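Aminopeptidase N family protein (Idiomarina loihiensis L2TR, PDB 4FGM) probably acts as a zinc-dependent aminopeptidase of the M61 glycyl aminopeptidase family, removing residues from the amino ends of peptides. Local coordinates at residues 467-470 / 471-475; 328-331 / 332-335; 128-131 / 132-135; 245-249 / 250-254. All blocks are in the same frame, centred on the assembly; numbering follows the deposited sequence.

Contact 1 (467-470 / 471-475); sequences VPVD and DNSVG
A type I beta turn from Asp470 to Ser473, in the loop between strands 461-466 and 489-494, is what this contact amounts to. Its defining bond runs from Ser473 N to Asp470 O at 3.1 Å, with an N-H...O angle of 160°; the donor stands well above the carbonyl plane. The Asp470 side chain adds a second grip. Its CG lies between the backbone N and the carbonyl carbon (chi1 70°), which turns the carboxylate in over the turn. There OD2 accepts from Ser473 OG at 2.7 Å, the hydroxyl coming from above the carboxylate plane. The same oxygen takes a weak, bent bond from Asn472 N at 2.9 Å, so it serves two donors, the corner amide of Asn472 and the hydroxyl of Ser473. Val469 CG2 rests against Ser473 OG at 3.5 Å. Further back, Pro468 CB touches Ser473 O at 3.6 Å, while Pro468 CG and Val474 CG2 just meet at 4.5 Å. The other polar ends bind backbone beyond the turn: Asp471 accepts from the amides of Phe487, Gly488 and Ala489, and Asn472 OD1 from Tyr491 N, fastening the loop to the start of strand 489-494. An aspartate in the first position, its carboxylate reaching forward to the amide two residues on, is typical of an Asx turn, here closed by a weak bond, laid over a type I turn.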
# COMPACT_ATOMS: atom_id res chain seq x y z
N VAL A 467 -3.97 -13.98 25.41
CA VAL A 467 -4.78 -12.78 25.41
C VAL A 467 -3.83 -11.58 25.38
O VAL A 467 -2.85 -11.55 26.13
CB VAL A 467 -5.65 -12.70 26.69
CG1 VAL A 467 -6.51 -11.45 26.66
CG2 VAL A 467 -6.51 -13.95 26.80
N PRO A 468 -4.09 -10.60 24.51
CA PRO A 468 -3.23 -9.42 24.42
C PRO A 468 -3.33 -8.59 25.70
O PRO A 468 -4.23 -8.80 26.50
CB PRO A 468 -3.77 -8.69 23.19
CG PRO A 468 -5.24 -9.06 23.20
CD PRO A 468 -5.20 -10.53 23.54
N VAL A 469 -2.41 -7.64 25.89
CA VAL A 469 -2.44 -6.81 27.09
C VAL A 469 -3.69 -5.94 27.15
O VAL A 469 -4.10 -5.49 28.22
CB VAL A 469 -1.15 -5.94 27.21
CG1 VAL A 469 0.08 -6.84 27.11
CG2 VAL A 469 -1.14 -4.85 26.16
N ASP A 470 -4.28 -5.69 25.98
CA ASP A 470 -5.51 -4.90 25.88
C ASP A 470 -6.12 -5.10 24.49
O ASP A 470 -5.49 -5.70 23.61
CB ASP A 470 -5.26 -3.40 26.16
CG ASP A 470 -4.46 -2.71 25.06
OD1 ASP A 470 -4.04 -1.55 25.28
OD2 ASP A 470 -4.26 -3.29 23.98
N ASP A 471 -7.34 -4.63 24.29
CA ASP A 471 -8.05 -4.77 23.03
C ASP A 471 -7.32 -4.22 21.80
O ASP A 471 -7.56 -4.67 20.68
CB ASP A 471 -9.42 -4.10 23.13
CG ASP A 471 -10.40 -4.88 23.99
OD1 ASP A 471 -10.95 -5.89 23.51
OD2 ASP A 471 -10.63 -4.47 25.15
N ASN A 472 -6.45 -3.24 22.02
CA ASN A 472 -5.73 -2.61 20.91
C ASN A 472 -4.29 -3.07 20.73
O ASN A 472 -3.53 -2.44 20.00
CB ASN A 472 -5.73 -1.09 21.11
CG ASN A 472 -7.08 -0.55 21.53
OD1 ASN A 472 -8.09 -0.75 20.84
ND2 ASN A 472 -7.11 0.15 22.66
N SER A 473 -3.92 -4.17 21.37
CA SER A 473 -2.55 -4.66 21.27
C SER A 473 -2.38 -6.05 20.69
O SER A 473 -1.48 -6.77 21.10
CB SER A 473 -1.88 -4.62 22.65
OG SER A 473 -1.67 -3.29 23.08
N VAL A 474 -3.23 -6.43 19.74
CA VAL A 474 -3.09 -7.75 19.14
C VAL A 474 -1.76 -7.78 18.39
O VAL A 474 -1.64 -7.22 17.30
CB VAL A 474 -4.25 -8.06 18.17
CG1 VAL A 474 -4.12 -9.46 17.61
CG2 VAL A 474 -5.58 -7.91 18.89
N GLY A 475 -0.74 -8.41 18.97
CA GLY A 475 0.53 -8.44 18.28
C GLY A 475 1.11 -9.83 18.12
O GLY A 475 0.39 -10.83 18.20

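Contact 2 (328-331 / 332-335); sequences RYLK and LLGD
Tyr329 and Leu333, one helical turn apart, make the tight side of this stretch of helix 326-342. The phenol's CG is anti to the backbone N (chi1 175°), which carries the ring forward along the helix until its far end reaches the next turn. Tyr329 OH then lies against Leu333 CG at 3.6 Å, and ring atom CE2 meets Leu333 CD1 at 3.8 Å; the two side chains approach at a slant. Leu330, three residues before Leu333, adds CD2 at 3.9 Å from the same Leu333 CD1, so one methyl is shared by an aromatic and an aliphatic neighbour. The backbone beneath is regular alpha helix: Leu333 N donates to Tyr329 O at 2.9 Å, and the bonds from Leu332, Gly334 and Asp335 to the carbonyls four residues earlier repeat the pattern.

The other side is looser and only partly covered. Leu332 folds back over its own helix, CG at 3.5 Å from Arg328 O. Lys331 runs out fully extended, its NZ 5.4 Å from Asp335 OD2, too far for a salt bridge. That ammonium pairs instead with Asp262, which also takes Arg328 NH1, so two positive side chains share one carboxylate. Asp262 opens helix 262-277, the helix that carries zinc ligands His273 and His277, and Gln265 from it touches both Arg328 and Leu332. Tyr329 packs on Tyr312, Asp315 and His319 of helix 308-320, while Leu330 and Leu333 face Leu585 and Trp584 near the C-terminal end of the modelled chain.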
# COMPACT_ATOMS: atom_id res chain seq x y z
N ARG A 328 12.92 -10.04 15.38
CA ARG A 328 12.10 -8.97 14.82
C ARG A 328 11.19 -9.51 13.74
O ARG A 328 10.00 -9.16 13.67
CB ARG A 328 12.98 -7.87 14.23
CG ARG A 328 13.49 -6.89 15.25
CD ARG A 328 14.30 -5.79 14.62
NE ARG A 328 14.43 -4.66 15.54
CZ ARG A 328 13.41 -3.89 15.91
NH1 ARG A 328 12.19 -4.11 15.44
NH2 ARG A 328 13.61 -2.89 16.76
N TYR A 329 11.75 -10.36 12.88
CA TYR A 329 10.96 -10.91 11.80
C TYR A 329 9.76 -11.72 12.30
O TYR A 329 8.64 -11.54 11.81
CB TYR A 329 11.81 -11.80 10.89
CG TYR A 329 10.94 -12.48 9.85
CD1 TYR A 329 10.33 -11.73 8.84
CD2 TYR A 329 10.60 -13.82 9.97
CE1 TYR A 329 9.39 -12.30 8.00
CE2 TYR A 329 9.67 -14.40 9.13
CZ TYR A 329 9.06 -13.63 8.15
OH TYR A 329 8.08 -14.18 7.35
N LEU A 330 10.00 -12.61 13.26
CA LEU A 330 8.92 -13.45 13.79
C LEU A 330 7.85 -12.66 14.53
O LEU A 330 6.71 -13.10 14.62
CB LEU A 330 9.49 -14.56 14.69
CG LEU A 330 10.14 -15.74 13.96
CD1 LEU A 330 10.64 -16.75 14.98
CD2 LEU A 330 9.14 -16.41 13.02
N LYS A 331 8.22 -11.50 15.06
CA LYS A 331 7.24 -10.67 15.74
C LYS A 331 6.31 -10.15 14.64
O LYS A 331 5.09 -10.16 14.79
CB LYS A 331 7.90 -9.49 16.45
CG LYS A 331 6.89 -8.51 17.04
CD LYS A 331 7.55 -7.20 17.45
CE LYS A 331 6.50 -6.14 17.76
NZ LYS A 331 7.12 -4.82 18.11
N LEU A 332 6.90 -9.72 13.53
CA LEU A 332 6.13 -9.22 12.40
C LEU A 332 5.23 -10.32 11.85
O LEU A 332 4.09 -10.06 11.43
CB LEU A 332 7.06 -8.71 11.29
CG LEU A 332 7.84 -7.42 11.57
CD1 LEU A 332 8.88 -7.19 10.47
CD2 LEU A 332 6.88 -6.25 11.68
N LEU A 333 5.73 -11.55 11.85
CA LEU A 333 4.96 -12.69 11.35
C LEU A 333 3.78 -12.96 12.27
O LEU A 333 2.65 -13.18 11.82
CB LEU A 333 5.84 -13.94 11.28
CG LEU A 333 5.72 -14.80 10.01
CD1 LEU A 333 6.46 -16.12 10.22
CD2 LEU A 333 4.27 -15.05 9.67
N GLY A 334 4.04 -12.95 13.57
CA GLY A 334 2.98 -13.17 14.53
C GLY A 334 1.94 -12.08 14.44
O GLY A 334 0.75 -12.35 14.62
N ASP A 335 2.36 -10.85 14.15
CA ASP A 335 1.43 -9.74 14.02
C ASP A 335 0.44 -10.08 12.92
O ASP A 335 -0.77 -10.03 13.11
CB ASP A 335 2.15 -8.43 13.65
CG ASP A 335 2.80 -7.75 14.85
OD1 ASP A 335 2.61 -8.21 16.00
OD2 ASP A 335 3.51 -6.73 14.65

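Contact 3 (128-131 / 132-135); sequences HAPP and EAPL
The flat peptide group that ends in Pro130 O is approached over one face: Ala133 N donates to Pro130 O at 2.7 Å, standing 53° out of the carbonyl plane. The Pro130 ring itself is puckered and meets Ala133 with its CG corner, which touches Ala133 O at 3.3 Å and Ala133 CB at 3.7 Å. Trp136 further along the same loop, Trp152 from another loop, and Pro8 of strand 2-10 also pack against this proline.

Pro134, four residues on, also lies close to Pro130 O: its N is 3.1 Å away but carries no hydrogen, and ring atom CD of Pro134 packs on Pro131 O at 3.4 Å. The one bond is therefore the turn's own. Pro134 cannot donate the i+4 bond of a helical turn, and the chain at Ala133 (phi -154°) has already left helical geometry. At the entrance, Ala129 CB makes a light contact with Pro134 CA at 4.3 Å.

Pro131, in the second position, is suited to it because its ring holds phi at -49°, close to what the turn requires. Glu132 follows and points its carboxylate elsewhere: OE2 accepts from Leu11 N, just beyond strand 2-10, while Pro134 O takes the indole N-H of Trp152. Buried on its Pro130 and Ala133 side and exposed at Pro131, Glu132 and Pro134, this is a proline-rich type I beta turn, the Pro130-Ala133 reversal between strands 123-127 and 137-140 of the M61 N-terminal domain.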
# COMPACT_ATOMS: atom_id res chain seq x y z
N HIS A 128 7.48 23.40 -16.13
CA HIS A 128 8.00 24.75 -15.95
C HIS A 128 8.12 25.07 -14.46
O HIS A 128 7.28 24.67 -13.65
CB HIS A 128 7.07 25.76 -16.63
CG HIS A 128 6.88 25.49 -18.09
ND1 HIS A 128 7.75 25.95 -19.06
CD2 HIS A 128 5.95 24.75 -18.75
CE1 HIS A 128 7.37 25.51 -20.24
NE2 HIS A 128 6.28 24.78 -20.08
N ALA A 129 9.19 25.79 -14.10
CA ALA A 129 9.41 26.17 -12.71
C ALA A 129 8.29 27.06 -12.21
O ALA A 129 7.73 27.86 -12.97
CB ALA A 129 10.74 26.89 -12.56
N PRO A 130 7.92 26.93 -10.94
CA PRO A 130 6.85 27.80 -10.45
C PRO A 130 7.46 29.18 -10.20
O PRO A 130 8.47 29.30 -9.50
CB PRO A 130 6.40 27.10 -9.18
CG PRO A 130 7.63 26.42 -8.70
CD PRO A 130 8.25 25.88 -9.96
N PRO A 131 6.87 30.23 -10.77
CA PRO A 131 7.40 31.59 -10.57
C PRO A 131 7.66 31.92 -9.11
O PRO A 131 8.60 32.64 -8.78
CB PRO A 131 6.31 32.47 -11.18
CG PRO A 131 5.77 31.62 -12.27
CD PRO A 131 5.66 30.26 -11.61
N GLU A 132 6.83 31.37 -8.23
CA GLU A 132 6.94 31.64 -6.80
C GLU A 132 7.99 30.79 -6.10
O GLU A 132 8.26 31.02 -4.92
CB GLU A 132 5.59 31.43 -6.12
CG GLU A 132 4.45 32.21 -6.77
CD GLU A 132 3.08 31.72 -6.31
OE1 GLU A 132 2.66 32.07 -5.19
OE2 GLU A 132 2.44 30.97 -7.07
N ALA A 133 8.56 29.82 -6.81
CA ALA A 133 9.56 28.92 -6.21
C ALA A 133 10.51 28.37 -7.26
O ALA A 133 10.63 27.16 -7.43
CB ALA A 133 8.87 27.76 -5.49
N PRO A 134 11.22 29.26 -7.97
CA PRO A 134 12.15 28.81 -9.01
C PRO A 134 13.34 27.97 -8.54
O PRO A 134 13.88 27.19 -9.33
CB PRO A 134 12.57 30.12 -9.68
CG PRO A 134 12.49 31.11 -8.57
CD PRO A 134 11.22 30.73 -7.85
N LEU A 135 13.76 28.10 -7.28
CA LEU A 135 14.89 27.32 -6.79
C LEU A 135 14.57 25.85 -6.45
O LEU A 135 15.47 25.07 -6.14
CB LEU A 135 15.54 27.98 -5.56
CG LEU A 135 16.48 29.18 -5.77
CD1 LEU A 135 17.34 28.93 -7.00
CD2 LEU A 135 15.69 30.46 -5.93

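Contact 4 (245-249 / 250-254); sequences LLCSR and KDLIS
Here a beta strand ends in a turn of type I geometry, Ser248 to Asp251: strand 242-248, flanked by strands 222-230 and 235-238 in a five-stranded mixed sheet, gives way to the loop leading to helix 262-277, the helix with the zinc-binding histidines of the HExxH motif. Ser248 and Asp251 hold the turn. Asp251 N donates to Ser248 O at 2.8 Å, the donor rising above the carbonyl plane, and the aspartate's own side chain reaches back to the same residue. With CG anti to the carbonyl carbon (chi1 -58°), its OD2 comes to Ser248 N at 3.4 Å, a weak bond, so the serine backbone is approached at both its N-H and its C=O. Carboxylate and serine side chain also touch, OD2 lying 3.5 Å from Ser248 CB. The hydroxyl's main partner is Gly233 N; a water that donates to Asp251 OD2 also touches it, weakly.

On the sheet side, Cys247 SG and Leu252 CG meet at 4.1 Å, a buried apolar contact; beyond it Leu252 packs on Val229 of the neighbouring strand and Phe267 of helix 262-277. Lys250 runs along the outer side, its CG against Ser248 CB at 4.0 Å. Its NZ makes a long salt bridge to Asp251 OD1 and a weak bond to Asn263, which Asp251 also touches, so the turn leans on the start of the helix.

A second, weak turn bond follows one residue on, from Leu252 N to Arg249 O. Across that step a water donates to both carbonyls, at 2.8 Å to Arg249 O and at 3.0 Å to Leu252 O.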
# COMPACT_ATOMS: atom_id res chain seq x y z
N LEU A 245 6.17 7.59 -1.82
CA LEU A 245 5.93 7.21 -0.43
C LEU A 245 5.57 8.39 0.45
O LEU A 245 6.03 9.51 0.25
CB LEU A 245 7.19 6.58 0.16
CG LEU A 245 7.93 5.51 -0.63
CD1 LEU A 245 9.30 5.26 0.03
CD2 LEU A 245 7.09 4.22 -0.70
N LEU A 246 4.72 8.12 1.44
CA LEU A 246 4.35 9.13 2.43
C LEU A 246 4.69 8.45 3.74
O LEU A 246 4.12 7.41 4.06
CB LEU A 246 2.86 9.44 2.38
CG LEU A 246 2.42 10.41 3.48
CD1 LEU A 246 3.13 11.76 3.30
CD2 LEU A 246 0.91 10.58 3.45
N CYS A 247 5.64 9.00 4.49
CA CYS A 247 6.02 8.38 5.75
C CYS A 247 6.13 9.37 6.90
O CYS A 247 6.19 10.58 6.69
CB CYS A 247 7.35 7.64 5.60
SG CYS A 247 8.76 8.74 5.47
N SER A 248 6.17 8.83 8.11
CA SER A 248 6.28 9.65 9.31
C SER A 248 7.73 10.00 9.56
O SER A 248 8.63 9.18 9.34
CB SER A 248 5.69 8.90 10.50
OG SER A 248 4.34 8.57 10.24
N ARG A 249 7.96 11.22 10.02
CA ARG A 249 9.30 11.71 10.29
C ARG A 249 10.06 10.84 11.28
O ARG A 249 11.29 10.79 11.25
CB ARG A 249 9.21 13.15 10.79
CG ARG A 249 10.50 13.94 10.76
CD ARG A 249 10.19 15.43 10.85
NE ARG A 249 9.04 15.66 11.71
CZ ARG A 249 7.88 16.17 11.30
NH1 ARG A 249 7.71 16.52 10.04
NH2 ARG A 249 6.88 16.27 12.15
N LYS A 250 9.33 10.14 12.15
CA LYS A 250 9.99 9.28 13.13
C LYS A 250 10.50 7.99 12.50
O LYS A 250 11.27 7.27 13.12
CB LYS A 250 9.05 8.96 14.29
CG LYS A 250 7.74 8.28 13.89
CD LYS A 250 6.94 7.91 15.13
CE LYS A 250 5.48 7.60 14.81
NZ LYS A 250 5.33 6.43 13.91
N ASP A 251 10.08 7.69 11.28
CA ASP A 251 10.50 6.47 10.60
C ASP A 251 11.86 6.62 9.91
O ASP A 251 12.47 5.63 9.51
CB ASP A 251 9.46 6.03 9.57
CG ASP A 251 8.08 5.80 10.18
OD1 ASP A 251 8.02 5.52 11.40
OD2 ASP A 251 7.07 5.89 9.44
N LEU A 252 12.32 7.86 9.76
CA LEU A 252 13.59 8.11 9.11
C LEU A 252 14.66 8.30 10.16
O LEU A 252 14.85 9.39 10.69
CB LEU A 252 13.49 9.34 8.21
CG LEU A 252 12.47 9.21 7.06
CD1 LEU A 252 12.47 10.50 6.25
CD2 LEU A 252 12.82 8.04 6.16
N ILE A 253 15.36 7.21 10.45
CA ILE A 253 16.41 7.18 11.46
C ILE A 253 17.48 8.28 11.30
O ILE A 253 17.93 8.59 10.20
CB ILE A 253 17.04 5.76 11.49
CG1 ILE A 253 17.91 5.60 12.74
CG2 ILE A 253 17.82 5.50 10.22
CD1 ILE A 253 18.09 4.15 13.14
N SER A 254 17.85 8.88 12.43
CA SER A 254 18.83 9.96 12.45
C SER A 254 20.26 9.45 12.68
O SER A 254 20.48 8.28 12.98
CB SER A 254 18.48 10.97 13.54
OG SER A 254 18.64 10.42 14.84
O HOH W 1 4.19 5.12 10.31
O HOH W 2 13.60 12.11 10.50

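All four contacts are local, but their settings differ. Contact 4 is the most buried and combines a cysteine-leucine contact with a polar turn bridged by water, where a sheet strand heads toward the zinc helix 262-277. Contact 2 also leans on that helix, through Asp262, and is the one built on helical spacing and apolar packing. Contacts 1, 3 and 4 all turn the chain, 1 and 3 nearer the surface: a carboxylate braces the first, prolines shape the second. Contact 1 touches contact 2 where Gly475 meets Asp335, whereas contact 3, in the N-terminal domain, lies about 50 Å from contact 1 between centres, on the opposite side of the chain's centre.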